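Local coordinates for cytosine deaminase (Klebsiella pneumoniae, PDB 4R85), which probably catalyses the hydrolytic deamination of cytosine and 5-methylcytosine at an iron(II) centre in an amidohydrolase-fold barrel, at residues A[144-156]-A[172-184]. Residues are numbered along the deposited sequence; the frame is centred on the assembly and turned at random.
With 17E (5-methylcytosine), chain G.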
ATOM      1  N   LEU A 144     -24.350  10.887  -1.015  1.00 20.00           N
ATOM      2  CA  LEU A 144     -24.231   9.652  -1.788  1.00 19.21           C
ATOM      3  C   LEU A 144     -24.790   9.782  -3.203  1.00 20.85           C
ATOM      4  O   LEU A 144     -25.935  10.188  -3.384  1.00 23.21           O
ATOM      5  CB  LEU A 144     -24.961   8.518  -1.056  1.00 15.67           C
ATOM      6  CG  LEU A 144     -24.905   7.117  -1.679  1.00 14.03           C
ATOM      7  CD1 LEU A 144     -23.461   6.615  -1.730  1.00 13.46           C
ATOM      8  CD2 LEU A 144     -25.787   6.151  -0.884  1.00 21.32           C
ATOM      9  N   GLN A 145     -23.986   9.424  -4.203  1.00 13.41           N
ATOM     10  CA  GLN A 145     -24.500   9.266  -5.563  1.00 15.83           C
ATOM     11  C   GLN A 145     -24.669   7.793  -5.886  1.00 16.37           C
ATOM     12  O   GLN A 145     -23.858   6.968  -5.477  1.00 18.57           O
ATOM     13  CB  GLN A 145     -23.556   9.891  -6.582  1.00 16.49           C
ATOM     14  CG  GLN A 145     -23.438  11.396  -6.432  1.00 13.14           C
ATOM     15  CD  GLN A 145     -22.600  12.019  -7.535  1.00 14.13           C
ATOM     16  OE1 GLN A 145     -22.215  11.348  -8.498  1.00 16.36           O
ATOM     17  NE2 GLN A 145     -22.320  13.312  -7.403  1.00 15.98           N
ATOM     18  N   ILE A 146     -25.710   7.464  -6.638  1.00 14.72           N
ATOM     19  CA  ILE A 146     -25.961   6.060  -6.973  1.00 12.91           C
ATOM     20  C   ILE A 146     -25.917   5.796  -8.473  1.00 13.87           C
ATOM     21  O   ILE A 146     -26.623   6.445  -9.242  1.00 14.29           O
ATOM     22  CB  ILE A 146     -27.319   5.600  -6.427  1.00 15.25           C
ATOM     23  CG1 ILE A 146     -27.295   5.612  -4.897  1.00 17.45           C
ATOM     24  CG2 ILE A 146     -27.676   4.216  -6.976  1.00 16.00           C
ATOM     25  CD1 ILE A 146     -28.671   5.643  -4.274  1.00 15.77           C
ATOM     26  N   VAL A 147     -25.097   4.822  -8.869  1.00 12.80           N
ATOM     27  CA  VAL A 147     -24.962   4.426 -10.267  1.00 12.98           C
ATOM     28  C   VAL A 147     -25.740   3.132 -10.557  1.00 17.91           C
ATOM     29  O   VAL A 147     -25.536   2.116  -9.884  1.00 14.50           O
ATOM     30  CB  VAL A 147     -23.492   4.150 -10.635  1.00 13.12           C
ATOM     31  CG1 VAL A 147     -23.347   3.967 -12.156  1.00 11.98           C
ATOM     32  CG2 VAL A 147     -22.554   5.274 -10.130  1.00 15.04           C
ATOM     33  N   ALA A 148     -26.612   3.170 -11.562  1.00 12.07           N
ATOM     34  CA  ALA A 148     -27.242   1.951 -12.073  1.00 16.17           C
ATOM     35  C   ALA A 148     -26.237   1.133 -12.875  1.00 15.09           C
ATOM     36  O   ALA A 148     -25.991   1.404 -14.048  1.00 16.18           O
ATOM     37  CB  ALA A 148     -28.444   2.288 -12.929  1.00 16.15           C
ATOM     38  N   PHE A 149     -25.679   0.115 -12.233  1.00 12.67           N
ATOM     39  CA  PHE A 149     -24.576  -0.663 -12.782  1.00 12.59           C
ATOM     40  C   PHE A 149     -25.105  -2.032 -13.198  1.00 12.79           C
ATOM     41  O   PHE A 149     -25.548  -2.803 -12.351  1.00 13.74           O
ATOM     42  CB  PHE A 149     -23.495  -0.826 -11.703  1.00 10.88           C
ATOM     43  CG  PHE A 149     -22.396  -1.802 -12.066  1.00 10.54           C
ATOM     44  CD1 PHE A 149     -21.695  -1.679 -13.255  1.00 13.86           C
ATOM     45  CD2 PHE A 149     -22.056  -2.826 -11.201  1.00 15.76           C
ATOM     46  CE1 PHE A 149     -20.681  -2.570 -13.583  1.00 14.37           C
ATOM     47  CE2 PHE A 149     -21.046  -3.719 -11.515  1.00 18.55           C
ATOM     48  CZ  PHE A 149     -20.355  -3.594 -12.706  1.00 14.38           C
ATOM     49  N   PRO A 150     -25.101  -2.319 -14.509  1.00 13.46           N
ATOM     50  CA  PRO A 150     -25.636  -3.595 -14.999  1.00 14.30           C
ATOM     51  C   PRO A 150     -24.538  -4.660 -14.996  1.00 12.79           C
ATOM     52  O   PRO A 150     -23.971  -4.953 -16.046  1.00 12.06           O
ATOM     53  CB  PRO A 150     -26.050  -3.265 -16.430  1.00 11.58           C
ATOM     54  CG  PRO A 150     -25.035  -2.199 -16.857  1.00 13.39           C
ATOM     55  CD  PRO A 150     -24.670  -1.425 -15.603  1.00 14.46           C
ATOM     56  N   GLN A 151     -24.248  -5.219 -13.824  1.00 13.19           N
ATOM     57  CA  GLN A 151     -23.137  -6.162 -13.659  1.00 16.33           C
ATOM     58  C   GLN A 151     -23.078  -7.269 -14.708  1.00 15.87           C
ATOM     59  O   GLN A 151     -22.004  -7.614 -15.209  1.00 12.16           O
ATOM     60  CB  GLN A 151     -23.199  -6.807 -12.277  1.00 12.20           C
ATOM     61  CG  GLN A 151     -22.158  -7.889 -12.046  1.00 11.09           C
ATOM     62  CD  GLN A 151     -20.758  -7.305 -11.933  1.00 12.77           C
ATOM     63  OE1 GLN A 151     -20.319  -6.930 -10.848  1.00 16.61           O
ATOM     64  NE2 GLN A 151     -20.062  -7.208 -13.058  1.00 14.36           N
ATOM     65  N   GLU A 152     -24.225  -7.851 -15.033  1.00 13.36           N
ATOM     66  CA  GLU A 152     -24.198  -8.981 -15.954  1.00 13.45           C
ATOM     67  C   GLU A 152     -24.493  -8.582 -17.400  1.00 14.69           C
ATOM     68  O   GLU A 152     -24.756  -9.430 -18.256  1.00 18.47           O
ATOM     69  CB  GLU A 152     -25.096 -10.113 -15.441  1.00 13.17           C
ATOM     70  CG  GLU A 152     -24.556 -10.629 -14.104  1.00 21.17           C
ATOM     71  CD  GLU A 152     -25.253 -11.867 -13.601  1.00 28.38           C
ATOM     72  OE1 GLU A 152     -25.539 -11.926 -12.384  1.00 24.31           O
ATOM     73  OE2 GLU A 152     -25.505 -12.776 -14.417  1.00 32.19           O
ATOM     74  N   GLY A 153     -24.420  -7.284 -17.670  1.00 15.63           N
ATOM     75  CA  GLY A 153     -24.573  -6.791 -19.024  1.00 12.99           C
ATOM     76  C   GLY A 153     -25.938  -6.202 -19.298  1.00 19.71           C
ATOM     77  O   GLY A 153     -26.949  -6.628 -18.732  1.00 21.83           O
ATOM     78  N   ILE A 154     -25.960  -5.197 -20.163  1.00 15.49           N
ATOM     79  CA  ILE A 154     -27.202  -4.614 -20.650  1.00 15.41           C
ATOM     80  C   ILE A 154     -27.823  -5.491 -21.742  1.00 17.33           C
ATOM     81  O   ILE A 154     -29.018  -5.806 -21.707  1.00 19.52           O
ATOM     82  CB  ILE A 154     -26.943  -3.195 -21.215  1.00 18.67           C
ATOM     83  CG1 ILE A 154     -26.474  -2.277 -20.090  1.00 18.76           C
ATOM     84  CG2 ILE A 154     -28.195  -2.641 -21.889  1.00 20.37           C
ATOM     85  CD1 ILE A 154     -26.087  -0.881 -20.547  1.00 17.50           C
ATOM     86  N   GLU A 155     -27.012  -5.878 -22.720  1.00 13.13           N
ATOM     87  CA  GLU A 155     -27.517  -6.596 -23.884  1.00 13.27           C
ATOM     88  C   GLU A 155     -27.483  -8.097 -23.647  1.00 20.56           C
ATOM     89  O   GLU A 155     -28.078  -8.858 -24.400  1.00 24.52           O
ATOM     90  CB  GLU A 155     -26.671  -6.275 -25.129  1.00 12.90           C
ATOM     91  CG  GLU A 155     -26.326  -4.806 -25.337  1.00 13.95           C
ATOM     92  CD  GLU A 155     -27.517  -3.973 -25.820  1.00 26.87           C
ATOM     93  OE1 GLU A 155     -27.283  -2.960 -26.509  1.00 28.79           O
ATOM     94  OE2 GLU A 155     -28.683  -4.319 -25.518  1.00 29.62           O
ATOM     95  N   SER A 156     -26.774  -8.507 -22.599  1.00 24.67           N
ATOM     96  CA  SER A 156     -26.435  -9.916 -22.398  1.00 33.84           C
ATOM     97  C   SER A 156     -27.199 -10.560 -21.229  1.00 35.10           C
ATOM     98  O   SER A 156     -27.021 -11.744 -20.939  1.00 43.36           O
ATOM     99  CB  SER A 156     -24.918 -10.049 -22.184  1.00 33.82           C
ATOM    100  OG  SER A 156     -24.179  -9.294 -23.153  1.00 25.61           O
ATOM    101  N   ALA A 172     -31.800   6.463  -9.453  1.00 18.92           N
ATOM    102  CA  ALA A 172     -30.345   6.424  -9.587  1.00 15.56           C
ATOM    103  C   ALA A 172     -29.873   7.692 -10.317  1.00 19.16           C
ATOM    104  O   ALA A 172     -30.455   8.085 -11.330  1.00 23.88           O
ATOM    105  CB  ALA A 172     -29.904   5.183 -10.337  1.00 15.35           C
ATOM    106  N   ASP A 173     -28.834   8.331  -9.784  1.00 19.90           N
ATOM    107  CA  ASP A 173     -28.332   9.607 -10.307  1.00 24.38           C
ATOM    108  C   ASP A 173     -27.411   9.414 -11.510  1.00 22.93           C
ATOM    109  O   ASP A 173     -27.223  10.334 -12.313  1.00 22.67           O
ATOM    110  CB  ASP A 173     -27.523  10.351  -9.239  1.00 29.10           C
ATOM    111  CG  ASP A 173     -28.087  10.188  -7.847  1.00 40.69           C
ATOM    112  OD1 ASP A 173     -28.914  11.035  -7.440  1.00 46.25           O
ATOM    113  OD2 ASP A 173     -27.700   9.220  -7.153  1.00 36.58           O
ATOM    114  N   VAL A 174     -26.798   8.235 -11.603  1.00 12.77           N
ATOM    115  CA  VAL A 174     -25.778   7.997 -12.620  1.00 16.01           C
ATOM    116  C   VAL A 174     -26.084   6.744 -13.434  1.00 14.24           C
ATOM    117  O   VAL A 174     -26.526   5.725 -12.884  1.00 15.86           O
ATOM    118  CB  VAL A 174     -24.368   7.857 -11.980  1.00 16.53           C
ATOM    119  CG1 VAL A 174     -23.276   7.924 -13.045  1.00 14.60           C
ATOM    120  CG2 VAL A 174     -24.143   8.934 -10.944  1.00 13.34           C
ATOM    121  N   VAL A 175     -25.865   6.825 -14.746  1.00 12.67           N
ATOM    122  CA  VAL A 175     -26.035   5.674 -15.628  1.00 11.73           C
ATOM    123  C   VAL A 175     -24.723   4.903 -15.768  1.00 13.00           C
ATOM    124  O   VAL A 175     -23.693   5.477 -16.147  1.00 12.24           O
ATOM    125  CB  VAL A 175     -26.505   6.091 -17.030  1.00 13.82           C
ATOM    126  CG1 VAL A 175     -26.532   4.882 -17.956  1.00 14.64           C
ATOM    127  CG2 VAL A 175     -27.879   6.759 -16.965  1.00 12.51           C
ATOM    128  N   GLY A 176     -24.765   3.598 -15.481  1.00 16.53           N
ATOM    129  CA  GLY A 176     -23.573   2.770 -15.547  1.00 11.60           C
ATOM    130  C   GLY A 176     -23.491   1.916 -16.801  1.00 13.55           C
ATOM    131  O   GLY A 176     -24.288   2.071 -17.721  1.00 12.75           O
ATOM    132  N   GLY A 177     -22.521   1.007 -16.834  1.00 11.53           N
ATOM    133  CA  GLY A 177     -22.360   0.112 -17.965  1.00 13.94           C
ATOM    134  C   GLY A 177     -21.182  -0.825 -17.774  1.00 12.11           C
ATOM    135  O   GLY A 177     -20.405  -0.660 -16.837  1.00 12.78           O
ATOM    136  N   ILE A 178     -21.045  -1.802 -18.668  1.00 10.15           N
ATOM    137  CA  ILE A 178     -19.927  -2.746 -18.602  1.00 12.38           C
ATOM    138  C   ILE A 178     -19.654  -3.357 -19.994  1.00 10.58           C
ATOM    139  O   ILE A 178     -19.694  -4.577 -20.182  1.00 10.57           O
ATOM    140  CB  ILE A 178     -20.181  -3.821 -17.483  1.00 10.94           C
ATOM    141  CG1 ILE A 178     -18.895  -4.581 -17.135  1.00 13.76           C
ATOM    142  CG2 ILE A 178     -21.374  -4.741 -17.828  1.00 10.14           C
ATOM    143  CD1 ILE A 178     -19.068  -5.631 -16.051  1.00 12.09           C
ATOM    144  N   PRO A 179     -19.360  -2.490 -20.986  1.00 12.43           N
ATOM    145  CA  PRO A 179     -19.290  -2.904 -22.393  1.00  9.77           C
ATOM    146  C   PRO A 179     -18.297  -4.026 -22.654  1.00 10.52           C
ATOM    147  O   PRO A 179     -18.568  -4.862 -23.514  1.00 11.95           O
ATOM    148  CB  PRO A 179     -18.852  -1.618 -23.124  1.00 15.52           C
ATOM    149  CG  PRO A 179     -18.270  -0.739 -22.059  1.00 18.36           C
ATOM    150  CD  PRO A 179     -19.094  -1.049 -20.839  1.00 13.85           C
ATOM    151  N   HIS A 180     -17.175  -4.057 -21.931  1.00 12.33           N
ATOM    152  CA  HIS A 180     -16.182  -5.115 -22.137  1.00 14.48           C
ATOM    153  C   HIS A 180     -16.704  -6.494 -21.725  1.00 17.01           C
ATOM    154  O   HIS A 180     -16.149  -7.525 -22.129  1.00 18.51           O
ATOM    155  CB  HIS A 180     -14.894  -4.798 -21.368  1.00 15.27           C
ATOM    156  CG  HIS A 180     -15.073  -4.804 -19.886  1.00 13.84           C
ATOM    157  ND1 HIS A 180     -15.600  -3.731 -19.203  1.00 20.97           N
ATOM    158  CD2 HIS A 180     -14.832  -5.762 -18.959  1.00 13.76           C
ATOM    159  CE1 HIS A 180     -15.673  -4.023 -17.917  1.00 17.35           C
ATOM    160  NE2 HIS A 180     -15.214  -5.248 -17.741  1.00 12.12           N
ATOM    161  N   TYR A 181     -17.771  -6.527 -20.928  1.00 13.83           N
ATOM    162  CA  TYR A 181     -18.327  -7.810 -20.463  1.00 16.62           C
ATOM    163  C   TYR A 181     -19.493  -8.303 -21.321  1.00 18.99           C
ATOM    164  O   TYR A 181     -19.918  -9.450 -21.186  1.00 14.47           O
ATOM    165  CB  TYR A 181     -18.739  -7.728 -18.985  1.00 14.17           C
ATOM    166  CG  TYR A 181     -19.080  -9.055 -18.331  1.00 18.76           C
ATOM    167  CD1 TYR A 181     -20.361  -9.297 -17.845  1.00 24.03           C
ATOM    168  CD2 TYR A 181     -18.127 -10.055 -18.190  1.00 21.91           C
ATOM    169  CE1 TYR A 181     -20.690 -10.494 -17.241  1.00 25.66           C
ATOM    170  CE2 TYR A 181     -18.450 -11.272 -17.586  1.00 25.31           C
ATOM    171  CZ  TYR A 181     -19.734 -11.480 -17.111  1.00 27.42           C
ATOM    172  OH  TYR A 181     -20.084 -12.675 -16.513  1.00 31.16           O
ATOM    173  N   GLU A 182     -20.006  -7.458 -22.211  1.00 15.16           N
ATOM    174  CA  GLU A 182     -21.068  -7.908 -23.119  1.00 15.56           C
ATOM    175  C   GLU A 182     -20.547  -9.059 -23.991  1.00 15.61           C
ATOM    176  O   GLU A 182     -19.344  -9.152 -24.266  1.00 15.42           O
ATOM    177  CB  GLU A 182     -21.591  -6.764 -23.988  1.00 14.44           C
ATOM    178  CG  GLU A 182     -22.007  -5.512 -23.190  1.00 13.60           C
ATOM    179  CD  GLU A 182     -23.357  -5.651 -22.507  1.00 18.32           C
ATOM    180  OE1 GLU A 182     -23.721  -4.731 -21.738  1.00 18.72           O
ATOM    181  OE2 GLU A 182     -24.060  -6.666 -22.739  1.00 19.70           O
ATOM    182  N   ASN A 183     -21.458  -9.917 -24.426  1.00 12.48           N
ATOM    183  CA  ASN A 183     -21.098 -11.203 -25.029  1.00 13.67           C
ATOM    184  C   ASN A 183     -20.346 -11.100 -26.360  1.00 16.85           C
ATOM    185  O   ASN A 183     -19.567 -11.989 -26.703  1.00 16.28           O
ATOM    186  CB  ASN A 183     -22.342 -12.085 -25.199  1.00 11.85           C
ATOM    187  CG  ASN A 183     -22.873 -12.619 -23.876  1.00 23.24           C
ATOM    188  OD1 ASN A 183     -22.188 -12.579 -22.851  1.00 22.61           O
ATOM    189  ND2 ASN A 183     -24.100 -13.135 -23.898  1.00 18.18           N
ATOM    190  N   THR A 184     -20.613 -10.046 -27.126  1.00 11.23           N
ATOM    191  CA  THR A 184     -19.896  -9.829 -28.382  1.00 11.95           C
ATOM    192  C   THR A 184     -19.460  -8.376 -28.454  1.00 12.11           C
ATOM    193  O   THR A 184     -20.012  -7.515 -27.762  1.00 12.39           O
ATOM    194  CB  THR A 184     -20.754 -10.128 -29.629  1.00 16.93           C
ATOM    195  OG1 THR A 184     -21.811  -9.161 -29.747  1.00 13.91           O
ATOM    196  CG2 THR A 184     -21.341 -11.515 -29.563  1.00 12.51           C
TER
HETATM  197  N1  17E G 501     -17.884  -5.764 -10.566  1.00 12.92           N
HETATM  198  C2  17E G 501     -17.068  -5.462 -11.577  1.00 13.67           C
HETATM  199  O2  17E G 501     -17.468  -5.716 -12.864  1.00 13.81           O
HETATM  200  N3  17E G 501     -15.867  -4.913 -11.368  1.00 15.01           N
HETATM  201  C4  17E G 501     -15.446  -4.656 -10.118  1.00 19.47           C
HETATM  202  N4  17E G 501     -14.161  -4.071  -9.907  1.00 20.70           N
HETATM  203  C5  17E G 501     -16.268  -4.952  -9.028  1.00 13.49           C
HETATM  204  C6  17E G 501     -17.511  -5.518  -9.294  1.00 14.79           C
HETATM  205  CM5 17E G 501     -15.816  -4.668  -7.631  1.00 14.00           C
HETATM  206  O   HOH W   1     -25.425 -13.957 -21.608  1.00 30.83           O
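V147 and V174 pair in parallel register in a beta-alpha-beta unit of the amidohydrolase TIM barrel, a worked example of how such barrels place their active site at the C-terminal ends of the strands and in the loops that follow. A148 N donates to V174 O (2.9 Å), while CG2 of V147 packs on CB of V174. Just before strand 174-175, the carboxylate of D173 extends the pairing: OD2 receives I146 N (2.7 Å) on its anti lone pair, and OD1 forms a salt bridge with K135.

Where the strand gives way to the loop, F149, Q151 and I178 line the 5-methylcytosine pocket. Q151 sends CG anti to its backbone N (chi1 175°) and then bends at chi2, and its amide reads 5-methylcytosine in two nearly straight bonds, OE1 accepting from N1 and NE2 donating to O2. CD1 of I178 lies 3.5 Å from Q151 NE2 and also touches the pyrimidine O2, which approaches the edge of the F149 ring near CZ. F149 in turn stacks on the metal ligand H209.

Farther out, the buried carboxylate of E182, its chain bent at chi2 (-77°), ties down residues 154-156. OE1 takes I154 N (2.8 Å) on its syn lone pair. OE2 accepts E155 N from the syn side, 32° out of the carboxylate plane, and the S156 hydroxyl from the anti side; that same OG receives N183 N at 3.1 Å.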